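Local structure of afamin (Homo sapiens, 6RQ7) at residues L453-F458 with A483-C488. The protein carries hydrophobic molecules in body fluids, binds vitamin E and keeps lipidated Wnt proteins soluble and active. Residues are numbered along the deposited sequence; the frame is centred on the assembly and turned at random.
Sequences LADLVF and AFRRPC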
ATOM      1  N   LEU A 453      -2.761   8.211   6.875  1.00 42.27           N
ATOM      2  CA  LEU A 453      -1.732   8.882   6.033  1.00 40.29           C
ATOM      3  C   LEU A 453      -0.344   8.741   6.672  1.00 39.61           C
ATOM      4  O   LEU A 453       0.630   8.548   5.919  1.00 39.57           O
ATOM      5  CB  LEU A 453      -2.121  10.355   5.867  1.00 39.51           C
ATOM      6  CG  LEU A 453      -1.947  10.933   4.464  1.00 39.63           C
ATOM      7  CD1 LEU A 453      -0.499  10.837   4.009  1.00 43.04           C
ATOM      8  CD2 LEU A 453      -2.870  10.238   3.474  1.00 38.36           C
ATOM      9  N   ALA A 454      -0.250   8.856   8.000  1.00 41.35           N
ATOM     10  CA  ALA A 454       1.008   8.685   8.764  1.00 44.82           C
ATOM     11  C   ALA A 454       1.459   7.225   8.680  1.00 49.65           C
ATOM     12  O   ALA A 454       2.677   6.998   8.590  1.00 56.37           O
ATOM     13  CB  ALA A 454       0.831   9.120  10.197  1.00 45.90           C
ATOM     14  N   ASP A 455       0.510   6.279   8.692  1.00 54.46           N
ATOM     15  CA  ASP A 455       0.778   4.817   8.620  1.00 59.76           C
ATOM     16  C   ASP A 455       1.580   4.513   7.348  1.00 58.59           C
ATOM     17  O   ASP A 455       2.434   3.610   7.405  1.00 72.28           O
ATOM     18  CB  ASP A 455      -0.514   3.992   8.668  1.00 72.55           C
ATOM     19  CG  ASP A 455      -0.379   2.662   9.396  1.00 88.44           C
ATOM     20  OD1 ASP A 455      -0.198   2.686  10.633  1.00 98.79           O
ATOM     21  OD2 ASP A 455      -0.464   1.612   8.726  1.00 89.32           O
ATOM     22  N   LEU A 456       1.326   5.251   6.257  1.00 55.80           N
ATOM     23  CA  LEU A 456       1.997   5.068   4.938  1.00 52.41           C
ATOM     24  C   LEU A 456       3.504   5.312   5.074  1.00 49.97           C
ATOM     25  O   LEU A 456       4.266   4.631   4.363  1.00 56.79           O
ATOM     26  CB  LEU A 456       1.403   6.028   3.898  1.00 49.70           C
ATOM     27  CG  LEU A 456      -0.059   5.799   3.515  1.00 45.77           C
ATOM     28  CD1 LEU A 456      -0.510   6.811   2.475  1.00 43.08           C
ATOM     29  CD2 LEU A 456      -0.279   4.385   3.006  1.00 43.97           C
ATOM     30  N   VAL A 457       3.914   6.237   5.947  1.00 47.27           N
ATOM     31  CA  VAL A 457       5.322   6.733   6.043  1.00 52.42           C
ATOM     32  C   VAL A 457       6.181   5.718   6.815  1.00 55.56           C
ATOM     33  O   VAL A 457       7.421   5.843   6.750  1.00 62.04           O
ATOM     34  CB  VAL A 457       5.402   8.134   6.681  1.00 51.76           C
ATOM     35  CG1 VAL A 457       4.249   9.026   6.241  1.00 54.57           C
ATOM     36  CG2 VAL A 457       5.494   8.076   8.200  1.00 48.53           C
ATOM     37  N   PHE A 458       5.555   4.778   7.533  1.00 48.32           N
ATOM     38  CA  PHE A 458       6.240   3.707   8.306  1.00 42.98           C
ATOM     39  C   PHE A 458       6.413   2.475   7.412  1.00 45.75           C
ATOM     40  O   PHE A 458       7.441   1.782   7.547  1.00 47.52           O
ATOM     41  CB  PHE A 458       5.479   3.426   9.603  1.00 37.73           C
ATOM     42  CG  PHE A 458       5.447   4.603  10.542  1.00 34.58           C
ATOM     43  CD1 PHE A 458       6.623   5.130  11.054  1.00 35.08           C
ATOM     44  CD2 PHE A 458       4.249   5.202  10.899  1.00 33.94           C
ATOM     45  CE1 PHE A 458       6.601   6.222  11.908  1.00 34.51           C
ATOM     46  CE2 PHE A 458       4.230   6.293  11.756  1.00 34.62           C
ATOM     47  CZ  PHE A 458       5.405   6.803  12.257  1.00 34.47           C
ATOM     48  N   ALA A 483      -1.103  -3.518  12.217  1.00 41.05           N
ATOM     49  CA  ALA A 483      -2.020  -2.552  12.868  1.00 46.75           C
ATOM     50  C   ALA A 483      -1.232  -1.691  13.861  1.00 49.34           C
ATOM     51  O   ALA A 483      -1.214  -0.453  13.690  1.00 52.40           O
ATOM     52  CB  ALA A 483      -3.150  -3.285  13.551  1.00 49.60           C
ATOM     53  N   PHE A 484      -0.588  -2.341  14.837  1.00 49.22           N
ATOM     54  CA  PHE A 484       0.190  -1.712  15.937  1.00 46.62           C
ATOM     55  C   PHE A 484       1.667  -1.595  15.532  1.00 51.91           C
ATOM     56  O   PHE A 484       2.512  -2.300  16.122  1.00 59.49           O
ATOM     57  CB  PHE A 484       0.037  -2.523  17.229  1.00 39.90           C
ATOM     58  CG  PHE A 484      -1.369  -2.615  17.767  1.00 35.76           C
ATOM     59  CD1 PHE A 484      -1.928  -1.562  18.475  1.00 32.78           C
ATOM     60  CD2 PHE A 484      -2.128  -3.760  17.584  1.00 33.63           C
ATOM     61  CE1 PHE A 484      -3.215  -1.648  18.978  1.00 31.39           C
ATOM     62  CE2 PHE A 484      -3.418  -3.844  18.088  1.00 31.75           C
ATOM     63  CZ  PHE A 484      -3.958  -2.788  18.781  1.00 31.20           C
ATOM     64  N   ARG A 485       1.966  -0.741  14.544  1.00 50.88           N
ATOM     65  CA  ARG A 485       3.356  -0.339  14.184  1.00 50.66           C
ATOM     66  C   ARG A 485       3.516   1.173  14.399  1.00 51.68           C
ATOM     67  O   ARG A 485       4.593   1.578  14.878  1.00 50.45           O
ATOM     68  CB  ARG A 485       3.717  -0.782  12.761  1.00 50.24           C
ATOM     69  CG  ARG A 485       2.885  -0.151  11.653  1.00 52.93           C
ATOM     70  CD  ARG A 485       3.495  -0.287  10.267  1.00 53.85           C
ATOM     71  NE  ARG A 485       4.080  -1.594   9.980  1.00 54.48           N
ATOM     72  CZ  ARG A 485       4.500  -1.996   8.782  1.00 53.90           C
ATOM     73  NH1 ARG A 485       5.021  -3.205   8.638  1.00 52.85           N
ATOM     74  NH2 ARG A 485       4.399  -1.200   7.730  1.00 54.75           N
ATOM     75  N   ARG A 486       2.492   1.972  14.075  1.00 54.44           N
ATOM     76  CA  ARG A 486       2.463   3.440  14.335  1.00 57.49           C
ATOM     77  C   ARG A 486       2.614   3.703  15.833  1.00 53.75           C
ATOM     78  O   ARG A 486       3.491   4.467  16.229  1.00 58.31           O
ATOM     79  CB  ARG A 486       1.186   4.081  13.781  1.00 63.01           C
ATOM     80  CG  ARG A 486       1.010   5.542  14.173  1.00 65.37           C
ATOM     81  CD  ARG A 486      -0.137   6.212  13.442  1.00 73.77           C
ATOM     82  NE  ARG A 486      -0.172   7.647  13.696  1.00 79.90           N
ATOM     83  CZ  ARG A 486      -0.623   8.219  14.813  1.00 84.71           C
ATOM     84  NH1 ARG A 486      -1.089   7.485  15.811  1.00 87.27           N
ATOM     85  NH2 ARG A 486      -0.601   9.536  14.928  1.00 82.26           N
ATOM     86  N   PRO A 487       1.783   3.098  16.715  1.00 47.84           N
ATOM     87  CA  PRO A 487       1.944   3.276  18.158  1.00 46.81           C
ATOM     88  C   PRO A 487       3.262   2.677  18.674  1.00 48.14           C
ATOM     89  O   PRO A 487       3.801   3.213  19.625  1.00 53.96           O
ATOM     90  CB  PRO A 487       0.734   2.546  18.759  1.00 46.35           C
ATOM     91  CG  PRO A 487       0.363   1.527  17.708  1.00 47.68           C
ATOM     92  CD  PRO A 487       0.652   2.214  16.391  1.00 47.03           C
ATOM     93  N   CYS A 488       3.734   1.593  18.046  1.00 46.92           N
ATOM     94  CA  CYS A 488       5.060   0.969  18.300  1.00 46.03           C
ATOM     95  C   CYS A 488       6.163   1.995  18.039  1.00 44.36           C
ATOM     96  O   CYS A 488       7.044   2.140  18.906  1.00 44.85           O
ATOM     97  CB  CYS A 488       5.304  -0.242  17.408  1.00 49.07           C
ATOM     98  SG  CYS A 488       6.826  -1.137  17.823  1.00 59.72           S
TER
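Arg486 lays its side chain obliquely across those of Asp455 and Phe458 and ends against the methyl of Ala454. Its CG stands anti to the backbone N (chi1 172°), and the chain runs extended from there to NE, which spreads its contacts over three residues. CB lies 3.7 Å from OD1 of Asp455, CG comes within 4.1 Å of CE2 of Phe458, and NE reaches 3.9 Å from CB of Ala454. That methyl sits at the edge of the guanidinium, in its plane, while the Phe458 ring is turned 74° from the same plane. Val457 CG2 packs over one face of this ring.

Arg485 leaves the backbone in another direction and brings its CD to 4.3 Å from CB of Phe458. The carboxylate of Asp455 lies among the stems of both arginines rather than at their charged ends: OD2 is 5.7 Å from NE of Arg485, and OD1 is 5.8 Å from NE of Arg486. At those separations neither pair is a salt bridge, although the two nearby positive charges probably still favour the ionised form of this buried carboxylate. The contact is therefore mainly van der Waals, made by methylene groups, a methyl and an aromatic ring.

Both segments belong to the third albumin domain, where Cys488 is disulfide-bonded to Cys477, in one of the paired-cysteine arrangements familiar from serum albumins. Phe458 also stacks on Phe489, within helix 486-490. Around the contact, helix 423-438 packs against Ala454 through Met433, helix 189-209 brings His201 to Asp455 and Phe209 to Arg485, and helix 346-363 meets Ala483 through Leu350.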